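Local coordinates for protein probable hydrolase (Pseudomonas aeruginosa, PDB 7AL6) that is of unknown function but adopts the alpha/beta hydrolase fold and is thought to act as a hydrolase, possibly a lipolytic one, at residues Ala73-Leu77 and Trp78-Leu82. Sequence-based numbering, arbitrary orientation.
Sequences ASYLL and WDYAL
Leu76 CB lies over one face of the Trp78 indole, offset toward its rim, 4.1 Å from the centroid of the five-membered ring in a CH-pi contact 25° off the ring normal. CD1 of Leu76 lies on the same side of the plane but beyond the rim, 3.5 Å from Trp78 CZ2. The indole folds back beside Leu76 because Trp78 CG stands between its own backbone N and carbonyl carbon (chi1 45°). Elsewhere on the turn the Tyr75 and Tyr80 rings approach each other at a slant, Tyr80 OH lying 3.6 Å from Tyr75 CD2. At the edge of the Tyr80 ring, in its plane, a water sits 2.8 Å from Tyr80 OH and donates to Tyr75 O.

The start of the helix is capped, with Leu76 as N-cap residue. Leucine offers no side-chain acceptor, yet Asp79 OD2 still takes the N-H of Leu76 at 2.8 Å, the half of a capping box that needs only the carboxylate. Ser74 OG donates to the same oxygen at 2.6 Å. The serine comes from the syn side and the amide from the anti side, on opposite faces of the carboxylate plane, so that two donors restrain the group's rotation. Leu76 O accepts weak bonds from Asp79 N and Tyr80 N; the latter already has i to i+4 spacing, and Ala81 N to Leu77 O (3.2 Å) is the first such bond that is not weak.

The turn leads the loop after strand 53-58 into helix 77-91. Tyr75 OH is anchored to Asp202 and Arg69 N, Trp78 packs on Pro210 of the second subunit, and Leu77 and Tyr80 press against helix 103-114, which follows strand 96-101 and what is probably the nucleophile elbow, near which Tyr80 lies.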
loop_
_atom_site.group_PDB
_atom_site.type_symbol
_atom_site.label_atom_id
_atom_site.label_comp_id
_atom_site.label_asym_id
_atom_site.label_seq_id
_atom_site.Cartn_x
_atom_site.Cartn_y
_atom_site.Cartn_z
ATOM N N ALA A 73 -5.040 5.359 -6.895
ATOM C CA ALA A 73 -4.903 6.811 -6.926
ATOM C C ALA A 73 -4.767 7.313 -8.362
ATOM O O ALA A 73 -4.273 6.612 -9.236
ATOM C CB ALA A 73 -3.708 7.259 -6.100
ATOM N N SER A 74 -5.221 8.530 -8.588
ATOM C CA SER A 74 -5.283 9.192 -9.905
ATOM C C SER A 74 -4.077 10.102 -10.175
ATOM O O SER A 74 -3.395 10.445 -9.257
ATOM C CB SER A 74 -6.569 9.931 -9.960
ATOM O OG SER A 74 -6.591 10.979 -9.027
ATOM N N TYR A 75 -3.833 10.461 -11.425
ATOM C CA TYR A 75 -2.756 11.397 -11.815
ATOM C C TYR A 75 -3.406 12.611 -12.491
ATOM O O TYR A 75 -3.110 12.897 -13.611
ATOM C CB TYR A 75 -1.705 10.747 -12.709
ATOM C CG TYR A 75 -0.743 9.790 -12.052
ATOM C CD1 TYR A 75 -1.052 8.453 -11.913
ATOM C CD2 TYR A 75 0.513 10.194 -11.653
ATOM C CE1 TYR A 75 -0.167 7.552 -11.355
ATOM C CE2 TYR A 75 1.410 9.309 -11.087
ATOM C CZ TYR A 75 1.070 7.983 -10.940
ATOM O OH TYR A 75 1.930 7.108 -10.386
ATOM N N LEU A 76 -4.314 13.274 -11.790
ATOM C CA LEU A 76 -5.000 14.494 -12.280
ATOM C C LEU A 76 -4.159 15.718 -11.922
ATOM O O LEU A 76 -3.332 15.628 -11.040
ATOM C CB LEU A 76 -6.416 14.550 -11.726
ATOM C CG LEU A 76 -7.230 13.291 -11.987
ATOM C CD1 LEU A 76 -8.640 13.432 -11.487
ATOM C CD2 LEU A 76 -7.206 12.918 -13.443
ATOM N N LEU A 77 -4.388 16.839 -12.591
ATOM C CA LEU A 77 -3.560 18.053 -12.445
ATOM C C LEU A 77 -3.573 18.543 -10.996
ATOM O O LEU A 77 -2.531 18.894 -10.535
ATOM C CB LEU A 77 -4.060 19.127 -13.411
ATOM C CG LEU A 77 -3.823 18.853 -14.889
ATOM C CD1 LEU A 77 -4.539 19.869 -15.746
ATOM C CD2 LEU A 77 -2.352 18.842 -15.222
ATOM N N TRP A 78 -4.710 18.536 -10.315
ATOM C CA TRP A 78 -4.833 18.990 -8.909
ATOM C C TRP A 78 -4.148 18.008 -7.946
ATOM O O TRP A 78 -3.904 18.403 -6.842
ATOM C CB TRP A 78 -6.278 19.308 -8.526
ATOM C CG TRP A 78 -7.266 18.291 -8.961
ATOM C CD1 TRP A 78 -7.656 17.194 -8.278
ATOM C CD2 TRP A 78 -7.972 18.270 -10.201
ATOM N NE1 TRP A 78 -8.565 16.497 -9.004
ATOM C CE2 TRP A 78 -8.770 17.125 -10.192
ATOM C CE3 TRP A 78 -7.993 19.090 -11.320
ATOM C CZ2 TRP A 78 -9.601 16.795 -11.249
ATOM C CZ3 TRP A 78 -8.793 18.753 -12.378
ATOM C CH2 TRP A 78 -9.590 17.624 -12.339
ATOM N N ASP A 79 -3.976 16.750 -8.329
ATOM C CA ASP A 79 -3.229 15.742 -7.540
ATOM C C ASP A 79 -1.766 16.198 -7.474
ATOM O O ASP A 79 -1.225 16.225 -6.396
ATOM C CB ASP A 79 -3.383 14.331 -8.112
ATOM C CG ASP A 79 -4.797 13.788 -8.128
ATOM O OD1 ASP A 79 -5.499 14.023 -7.189
ATOM O OD2 ASP A 79 -5.141 13.140 -9.068
ATOM N N TYR A 80 -1.187 16.623 -8.595
ATOM C CA TYR A 80 0.171 17.168 -8.598
ATOM C C TYR A 80 0.252 18.445 -7.771
ATOM O O TYR A 80 1.251 18.687 -7.081
ATOM C CB TYR A 80 0.644 17.465 -10.019
ATOM C CG TYR A 80 0.849 16.291 -10.960
ATOM C CD1 TYR A 80 1.694 15.218 -10.628
ATOM C CD2 TYR A 80 0.201 16.263 -12.204
ATOM C CE1 TYR A 80 1.864 14.151 -11.519
ATOM C CE2 TYR A 80 0.359 15.204 -13.079
ATOM C CZ TYR A 80 1.209 14.153 -12.731
ATOM O OH TYR A 80 1.357 13.114 -13.612
ATOM N N ALA A 81 -0.793 19.284 -7.834
ATOM C CA ALA A 81 -0.780 20.540 -7.084
ATOM C C ALA A 81 -0.717 20.276 -5.596
ATOM O O ALA A 81 0.028 20.937 -4.868
ATOM C CB ALA A 81 -2.036 21.356 -7.415
ATOM N N LEU A 82 -1.536 19.334 -5.113
ATOM C CA LEU A 82 -1.470 18.978 -3.700
ATOM C C LEU A 82 -0.064 18.499 -3.327
ATOM O O LEU A 82 0.489 18.918 -2.299
ATOM C CB LEU A 82 -2.539 17.916 -3.394
ATOM C CG LEU A 82 -2.552 17.421 -1.929
ATOM C CD1 LEU A 82 -2.783 18.575 -0.930
ATOM C CD2 LEU A 82 -3.549 16.328 -1.698
HETATM O O HOH W 1 -0.575 13.179 -15.570
#